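PDB 4QK0: GH127 beta-L-arabinofuranoside from Geobacillus stearothermophilus, which probably hydrolyses beta-L-arabinofuranosides, releasing L-arabinose, as a glycoside hydrolase of family 127. Local coordinates for residues 87-92 against 420-425; 100-105 against 152-157. One frame throughout, in Å; residues are numbered along the deposited sequence.

Overall arrangement
Both contacts join parts of the GH127 catalytic domain and lie on the same side of the chain's centre, their own centres about 13 Å apart. Both are buried. Contact 1 sits deeper, about 14 Å from the chain centre, and contact 2 further out, at about 23 Å, with the partly exposed Asp103. Contact 1 brings helix 413-422 and the turn after it onto helix 76-92. Contact 2 ties helix 96-112, the next in the chain, to helix 140-158. The two meet where Ala87 and Glu91 pack on helix 140-158. Contact 1 is close apolar packing with a water between backbone carbonyls, whereas contact 2 spans a larger backbone separation and ends in a tyrosine-aspartate hydrogen bond.

Contact 1. Residues 87-92 against 420-425; sequences AYLLET and LIASIG
Ala422 and Ser423 lie against Tyr88 and Leu89. The contact packs a helix and the turn that follows it against helix 76-92, within the helical (alpha/alpha)6 barrel of the GH127 catalytic domain, a member of the six-hairpin glycosidase clan. It sets helix 413-422, and the residues just after it, against residues 87-92. The segments are over 300 residues apart in sequence, yet the CA atoms of Tyr88 and Ala422 come within 5.5 Å.

Along 420-425, Leu420 and Ile421 turn to other neighbours. Ile421 packs on helix 22-42, and Leu420 reaches Leu364 of helix 354-365. Ala422 is the first to touch. Its methyl group meets two side chains: Tyr88 CB lies 3.7 Å from Ala422 CB, and Leu89 CD2 lies 4.0 Å from the same atom. The small methyl allows the backbones to come this close.

Ser423 follows, with its CB over one face of the Tyr88 ring. This is a CH-pi contact, 3.6 Å from Ser423 CB to the ring centroid and 15° off the ring normal. The Tyr88 chi1 of -58° sets CG beside the backbone N, which lays the ring against the serine. Tyr88 OH is paired with Glu84 OE2 within helix 76-92, and Ser423 OG turns back to Arg419 O of helix 413-422. The His426 ring also meets Tyr88, with the planes at about 80°.

One water bridges the backbones. It donates to Tyr88 O at 3.0 Å and to Ala422 O at 2.7 Å, and accepts from Thr92 OG1.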
ATOM      1  N   ALA A  87       1.373 -13.797  37.601  1.00 26.80           N
ATOM      2  CA  ALA A  87       2.019 -13.060  38.706  1.00 26.79           C
ATOM      3  C   ALA A  87       1.326 -11.793  39.062  1.00 29.16           C
ATOM      4  O   ALA A  87       0.997 -11.552  40.244  1.00 30.15           O
ATOM      5  CB  ALA A  87       3.462 -12.764  38.363  1.00 25.80           C
ATOM      6  N   TYR A  88       1.028 -10.962  38.054  1.00 28.63           N
ATOM      7  CA  TYR A  88       0.360  -9.691  38.339  1.00 26.84           C
ATOM      8  C   TYR A  88      -1.051  -9.915  38.805  1.00 27.94           C
ATOM      9  O   TYR A  88      -1.572  -9.134  39.625  1.00 26.71           O
ATOM     10  CB  TYR A  88       0.365  -8.743  37.132  1.00 28.50           C
ATOM     11  CG  TYR A  88       1.751  -8.412  36.611  1.00 30.54           C
ATOM     12  CD1 TYR A  88       2.779  -8.076  37.473  1.00 31.81           C
ATOM     13  CD2 TYR A  88       2.018  -8.416  35.254  1.00 29.99           C
ATOM     14  CE1 TYR A  88       4.048  -7.749  36.997  1.00 33.69           C
ATOM     15  CE2 TYR A  88       3.283  -8.115  34.766  1.00 33.40           C
ATOM     16  CZ  TYR A  88       4.292  -7.774  35.640  1.00 34.32           C
ATOM     17  OH  TYR A  88       5.542  -7.494  35.155  1.00 32.10           O
ATOM     18  N   LEU A  89      -1.704 -10.943  38.269  1.00 27.99           N
ATOM     19  CA  LEU A  89      -3.069 -11.224  38.713  1.00 28.84           C
ATOM     20  C   LEU A  89      -3.099 -11.596  40.199  1.00 28.44           C
ATOM     21  O   LEU A  89      -4.001 -11.173  40.945  1.00 28.55           O
ATOM     22  CB  LEU A  89      -3.694 -12.331  37.886  1.00 29.19           C
ATOM     23  CG  LEU A  89      -4.101 -11.827  36.493  1.00 28.87           C
ATOM     24  CD1 LEU A  89      -4.584 -13.010  35.670  1.00 30.21           C
ATOM     25  CD2 LEU A  89      -5.179 -10.794  36.533  1.00 28.54           C
ATOM     26  N   LEU A  90      -2.121 -12.395  40.607  1.00 30.72           N
ATOM     27  CA  LEU A  90      -2.005 -12.816  41.994  1.00 33.59           C
ATOM     28  C   LEU A  90      -1.692 -11.701  42.967  1.00 36.82           C
ATOM     29  O   LEU A  90      -1.993 -11.857  44.131  1.00 41.82           O
ATOM     30  CB  LEU A  90      -0.953 -13.910  42.138  1.00 34.80           C
ATOM     31  CG  LEU A  90      -1.260 -15.219  41.409  1.00 33.76           C
ATOM     32  CD1 LEU A  90      -0.101 -16.187  41.501  1.00 35.93           C
ATOM     33  CD2 LEU A  90      -2.524 -15.888  41.941  1.00 36.70           C
ATOM     34  N   GLU A  91      -1.078 -10.602  42.528  1.00 40.46           N
ATOM     35  CA  GLU A  91      -0.899  -9.419  43.384  1.00 43.15           C
ATOM     36  C   GLU A  91      -2.215  -8.786  43.764  1.00 51.60           C
ATOM     37  O   GLU A  91      -2.283  -8.121  44.783  1.00 60.68           O
ATOM     38  CB  GLU A  91      -0.102  -8.315  42.686  1.00 48.16           C
ATOM     39  CG  GLU A  91       1.390  -8.543  42.573  1.00 52.70           C
ATOM     40  CD  GLU A  91       2.158  -7.328  42.056  1.00 60.58           C
ATOM     41  OE1 GLU A  91       1.590  -6.538  41.267  1.00 64.03           O
ATOM     42  OE2 GLU A  91       3.349  -7.156  42.433  1.00 63.74           O
ATOM     43  N   THR A  92      -3.240  -8.897  42.925  1.00 52.32           N
ATOM     44  CA  THR A  92      -4.498  -8.196  43.181  1.00 54.46           C
ATOM     45  C   THR A  92      -5.630  -9.142  43.591  1.00 57.01           C
ATOM     46  O   THR A  92      -6.740  -8.708  43.791  1.00 51.05           O
ATOM     47  CB  THR A  92      -4.964  -7.352  41.958  1.00 52.74           C
ATOM     48  OG1 THR A  92      -5.307  -8.207  40.855  1.00 54.22           O
ATOM     49  CG2 THR A  92      -3.888  -6.361  41.533  1.00 50.22           C
ATOM     50  N   LEU A 420       0.226  -6.449  30.456  1.00 25.45           N
ATOM     51  CA  LEU A 420       0.094  -5.018  30.691  1.00 25.19           C
ATOM     52  C   LEU A 420      -1.135  -4.627  31.531  1.00 28.34           C
ATOM     53  O   LEU A 420      -1.052  -3.851  32.528  1.00 30.18           O
ATOM     54  CB  LEU A 420       0.046  -4.263  29.372  1.00 24.64           C
ATOM     55  CG  LEU A 420      -0.197  -2.761  29.506  1.00 25.01           C
ATOM     56  CD1 LEU A 420       0.940  -2.122  30.290  1.00 27.30           C
ATOM     57  CD2 LEU A 420      -0.273  -2.109  28.147  1.00 27.49           C
ATOM     58  N   ILE A 421      -2.300  -5.125  31.127  1.00 27.83           N
ATOM     59  CA  ILE A 421      -3.541  -4.753  31.781  1.00 26.08           C
ATOM     60  C   ILE A 421      -3.466  -5.178  33.226  1.00 27.31           C
ATOM     61  O   ILE A 421      -3.892  -4.448  34.122  1.00 26.26           O
ATOM     62  CB  ILE A 421      -4.745  -5.431  31.078  1.00 27.56           C
ATOM     63  CG1 ILE A 421      -5.075  -4.685  29.770  1.00 29.77           C
ATOM     64  CG2 ILE A 421      -5.972  -5.426  31.959  1.00 26.86           C
ATOM     65  CD1 ILE A 421      -6.069  -5.402  28.899  1.00 31.76           C
ATOM     66  N   ALA A 422      -2.961  -6.388  33.457  1.00 27.90           N
ATOM     67  CA  ALA A 422      -2.923  -6.938  34.823  1.00 29.32           C
ATOM     68  C   ALA A 422      -1.988  -6.140  35.734  1.00 30.45           C
ATOM     69  O   ALA A 422      -2.167  -6.136  36.944  1.00 28.10           O
ATOM     70  CB  ALA A 422      -2.521  -8.407  34.822  1.00 28.13           C
ATOM     71  N   SER A 423      -1.014  -5.455  35.142  1.00 30.44           N
ATOM     72  CA  SER A 423      -0.070  -4.677  35.911  1.00 29.76           C
ATOM     73  C   SER A 423      -0.355  -3.193  35.841  1.00 29.54           C
ATOM     74  O   SER A 423       0.520  -2.401  36.131  1.00 28.70           O
ATOM     75  CB  SER A 423       1.367  -4.975  35.421  1.00 29.57           C
ATOM     76  OG  SER A 423       1.539  -4.598  34.073  1.00 29.45           O
ATOM     77  N   ILE A 424      -1.542  -2.810  35.400  1.00 29.57           N
ATOM     78  CA  ILE A 424      -1.822  -1.413  35.197  1.00 31.57           C
ATOM     79  C   ILE A 424      -1.539  -0.603  36.469  1.00 31.68           C
ATOM     80  O   ILE A 424      -1.125   0.566  36.399  1.00 34.20           O
ATOM     81  CB  ILE A 424      -3.271  -1.186  34.688  1.00 31.74           C
ATOM     82  CG1 ILE A 424      -3.564   0.282  34.415  1.00 34.15           C
ATOM     83  CG2 ILE A 424      -4.294  -1.634  35.674  1.00 35.20           C
ATOM     84  CD1 ILE A 424      -2.835   0.791  33.202  1.00 36.91           C
ATOM     85  N   GLY A 425      -1.764  -1.210  37.619  1.00 31.10           N
ATOM     86  CA  GLY A 425      -1.549  -0.551  38.892  1.00 29.16           C
ATOM     87  C   GLY A 425      -0.148  -0.038  39.096  1.00 28.74           C
ATOM     88  O   GLY A 425       0.046   0.976  39.748  1.00 29.77           O
TER
HETATM   89  O   HOH W   1      -3.837  -7.629  38.360  1.00 41.00           O

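Contact 2. Residues 100-105 against 152-157; sequences KLADDV and VAYFRA
Tyr154 leaves its helix with CG anti to the backbone N (chi1 -166°), and this extends the ring toward Asp103. Asp103 has the other setting, CG beside its own backbone N and anti to the carbonyl carbon. Its carboxylate therefore reaches the tyrosine although its CB does not head straight for the facing helix. The two side chains cross at about a right angle, and the carboxylate and ring planes are 86° apart.

The Tyr154 hydroxyl donates to Asp103 OD1, with OH to OD1 at 2.6 Å, a short hydrogen bond. The aspartate oxygen lies near the plane of the ring, at its edge. Relative to the carboxylate, the hydroxyl comes from above, 54° out of its plane. The other oxygen, Asp103 OD2, forms a salt bridge with Lys160. The carboxylate is thus held at both oxygens, and the nearby lysine would probably favour its charged form.

The hydrogen bond links two helices, 96-112 and 140-158, in the helical catalytic domain of this GH127 enzyme. The backbones stand well apart, with the CA atoms of Ala102 and Tyr154 9.1 Å from each other. The long tyrosine side chain crosses the distance between the helices. A phenylalanine in its place lacks the hydroxyl and would probably leave Asp103 OD1 without this donor and the two helices without their polar tie.

Ala102 adds the apolar half. Its CB points toward the tyrosine and lies 3.7 Å from Tyr154 CE1, meeting the ring obliquely. The same alanine packs on Leu83 of helix 76-92. Glu99 and Ile106, about two turns apart on helix 96-112, also touch the Tyr154 side chain.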
ATOM      1  N   LYS A 100      -1.037 -22.613  42.120  1.00 40.63           N
ATOM      2  CA  LYS A 100      -0.608 -24.000  42.009  1.00 40.86           C
ATOM      3  C   LYS A 100      -0.222 -24.343  40.562  1.00 38.42           C
ATOM      4  O   LYS A 100       0.811 -24.976  40.317  1.00 39.55           O
ATOM      5  CB  LYS A 100      -1.745 -24.902  42.544  1.00 53.56           C
ATOM      6  CG  LYS A 100      -1.719 -26.390  42.177  1.00 59.53           C
ATOM      7  CD  LYS A 100      -0.649 -27.143  42.947  1.00 64.53           C
ATOM      8  CE  LYS A 100      -0.753 -28.638  42.656  1.00 62.62           C
ATOM      9  NZ  LYS A 100       0.536 -29.328  42.931  1.00 59.80           N
ATOM     10  N   LEU A 101      -1.052 -23.936  39.593  1.00 37.88           N
ATOM     11  CA  LEU A 101      -0.728 -24.136  38.182  1.00 37.02           C
ATOM     12  C   LEU A 101       0.634 -23.532  37.890  1.00 33.73           C
ATOM     13  O   LEU A 101       1.457 -24.157  37.277  1.00 34.89           O
ATOM     14  CB  LEU A 101      -1.760 -23.485  37.271  1.00 39.08           C
ATOM     15  CG  LEU A 101      -3.150 -24.085  37.289  1.00 40.35           C
ATOM     16  CD1 LEU A 101      -4.069 -23.265  36.377  1.00 47.43           C
ATOM     17  CD2 LEU A 101      -3.148 -25.546  36.845  1.00 38.83           C
ATOM     18  N   ALA A 102       0.847 -22.301  38.333  1.00 31.19           N
ATOM     19  CA  ALA A 102       2.127 -21.603  38.095  1.00 27.71           C
ATOM     20  C   ALA A 102       3.281 -22.296  38.755  1.00 28.03           C
ATOM     21  O   ALA A 102       4.316 -22.542  38.124  1.00 26.32           O
ATOM     22  CB  ALA A 102       2.033 -20.171  38.586  1.00 26.67           C
ATOM     23  N   ASP A 103       3.112 -22.648  40.029  1.00 29.11           N
ATOM     24  CA  ASP A 103       4.164 -23.409  40.741  1.00 32.60           C
ATOM     25  C   ASP A 103       4.582 -24.689  40.030  1.00 31.29           C
ATOM     26  O   ASP A 103       5.751 -24.979  39.987  1.00 31.66           O
ATOM     27  CB  ASP A 103       3.760 -23.675  42.210  1.00 34.06           C
ATOM     28  CG  ASP A 103       3.803 -22.387  43.079  1.00 40.81           C
ATOM     29  OD1 ASP A 103       4.474 -21.399  42.696  1.00 41.32           O
ATOM     30  OD2 ASP A 103       3.136 -22.348  44.114  1.00 41.92           O
ATOM     31  N   ASP A 104       3.624 -25.429  39.462  1.00 32.84           N
ATOM     32  CA  ASP A 104       3.903 -26.686  38.791  1.00 34.01           C
ATOM     33  C   ASP A 104       4.645 -26.437  37.485  1.00 31.10           C
ATOM     34  O   ASP A 104       5.537 -27.198  37.125  1.00 28.63           O
ATOM     35  CB  ASP A 104       2.606 -27.456  38.463  1.00 44.57           C
ATOM     36  CG  ASP A 104       1.878 -27.996  39.719  1.00 50.12           C
ATOM     37  OD1 ASP A 104       2.501 -28.052  40.800  1.00 52.50           O
ATOM     38  OD2 ASP A 104       0.676 -28.383  39.609  1.00 57.35           O
ATOM     39  N   VAL A 105       4.243 -25.400  36.750  1.00 26.19           N
ATOM     40  CA  VAL A 105       4.936 -25.046  35.529  1.00 24.77           C
ATOM     41  C   VAL A 105       6.349 -24.682  35.883  1.00 22.50           C
ATOM     42  O   VAL A 105       7.294 -25.095  35.231  1.00 21.62           O
ATOM     43  CB  VAL A 105       4.259 -23.841  34.819  1.00 28.41           C
ATOM     44  CG1 VAL A 105       5.112 -23.302  33.678  1.00 28.25           C
ATOM     45  CG2 VAL A 105       2.878 -24.234  34.318  1.00 29.82           C
ATOM     46  N   VAL A 152      10.939 -12.538  37.953  1.00 25.91           N
ATOM     47  CA  VAL A 152      10.975 -11.332  38.783  1.00 26.23           C
ATOM     48  C   VAL A 152       9.575 -10.986  39.264  1.00 27.13           C
ATOM     49  O   VAL A 152       9.340 -10.755  40.466  1.00 28.95           O
ATOM     50  CB  VAL A 152      11.582 -10.123  38.030  1.00 24.81           C
ATOM     51  CG1 VAL A 152      11.408  -8.823  38.825  1.00 24.08           C
ATOM     52  CG2 VAL A 152      13.044 -10.365  37.769  1.00 24.13           C
ATOM     53  N   ALA A 153       8.640 -10.949  38.327  1.00 25.63           N
ATOM     54  CA  ALA A 153       7.284 -10.605  38.676  1.00 24.41           C
ATOM     55  C   ALA A 153       6.668 -11.588  39.684  1.00 25.46           C
ATOM     56  O   ALA A 153       5.890 -11.187  40.547  1.00 25.96           O
ATOM     57  CB  ALA A 153       6.399 -10.519  37.432  1.00 23.97           C
ATOM     58  N   TYR A 154       6.926 -12.862  39.474  1.00 25.49           N
ATOM     59  CA  TYR A 154       6.338 -13.893  40.279  1.00 28.26           C
ATOM     60  C   TYR A 154       6.919 -13.803  41.711  1.00 28.60           C
ATOM     61  O   TYR A 154       6.204 -13.976  42.674  1.00 26.63           O
ATOM     62  CB  TYR A 154       6.582 -15.282  39.630  1.00 30.10           C
ATOM     63  CG  TYR A 154       5.712 -16.354  40.227  1.00 36.19           C
ATOM     64  CD1 TYR A 154       4.379 -16.460  39.869  1.00 37.80           C
ATOM     65  CD2 TYR A 154       6.204 -17.234  41.200  1.00 39.67           C
ATOM     66  CE1 TYR A 154       3.552 -17.411  40.432  1.00 39.28           C
ATOM     67  CE2 TYR A 154       5.389 -18.199  41.766  1.00 35.51           C
ATOM     68  CZ  TYR A 154       4.061 -18.282  41.377  1.00 39.24           C
ATOM     69  OH  TYR A 154       3.204 -19.221  41.920  1.00 35.44           O
ATOM     70  N   PHE A 155       8.206 -13.499  41.833  1.00 30.68           N
ATOM     71  CA  PHE A 155       8.781 -13.249  43.146  1.00 31.94           C
ATOM     72  C   PHE A 155       8.144 -12.081  43.901  1.00 31.73           C
ATOM     73  O   PHE A 155       7.776 -12.200  45.071  1.00 34.28           O
ATOM     74  CB  PHE A 155      10.266 -13.003  43.033  1.00 32.30           C
ATOM     75  CG  PHE A 155      10.890 -12.684  44.346  1.00 33.83           C
ATOM     76  CD1 PHE A 155      10.884 -13.634  45.372  1.00 35.99           C
ATOM     77  CD2 PHE A 155      11.429 -11.441  44.591  1.00 33.24           C
ATOM     78  CE1 PHE A 155      11.417 -13.347  46.612  1.00 36.59           C
ATOM     79  CE2 PHE A 155      11.982 -11.147  45.832  1.00 34.40           C
ATOM     80  CZ  PHE A 155      11.981 -12.099  46.832  1.00 37.07           C
ATOM     81  N   ARG A 156       7.994 -10.966  43.233  1.00 32.99           N
ATOM     82  CA  ARG A 156       7.418  -9.772  43.839  1.00 36.42           C
ATOM     83  C   ARG A 156       6.016 -10.020  44.242  1.00 39.47           C
ATOM     84  O   ARG A 156       5.574  -9.443  45.223  1.00 38.77           O
ATOM     85  CB  ARG A 156       7.457  -8.548  42.888  1.00 38.28           C
ATOM     86  CG  ARG A 156       8.870  -8.100  42.634  1.00 43.32           C
ATOM     87  CD  ARG A 156       9.013  -6.826  41.831  1.00 48.95           C
ATOM     88  NE  ARG A 156      10.173  -6.183  42.428  1.00 59.09           N
ATOM     89  CZ  ARG A 156      11.114  -5.514  41.792  1.00 63.76           C
ATOM     90  NH1 ARG A 156      11.046  -5.352  40.472  1.00 65.28           N
ATOM     91  NH2 ARG A 156      12.117  -5.001  42.517  1.00 58.35           N
ATOM     92  N   ALA A 157       5.308 -10.873  43.511  1.00 35.75           N
ATOM     93  CA  ALA A 157       3.897 -11.127  43.821  1.00 36.86           C
ATOM     94  C   ALA A 157       3.675 -12.138  44.921  1.00 32.71           C
ATOM     95  O   ALA A 157       2.703 -12.045  45.650  1.00 32.14           O
ATOM     96  CB  ALA A 157       3.155 -11.633  42.569  1.00 37.03           C
TER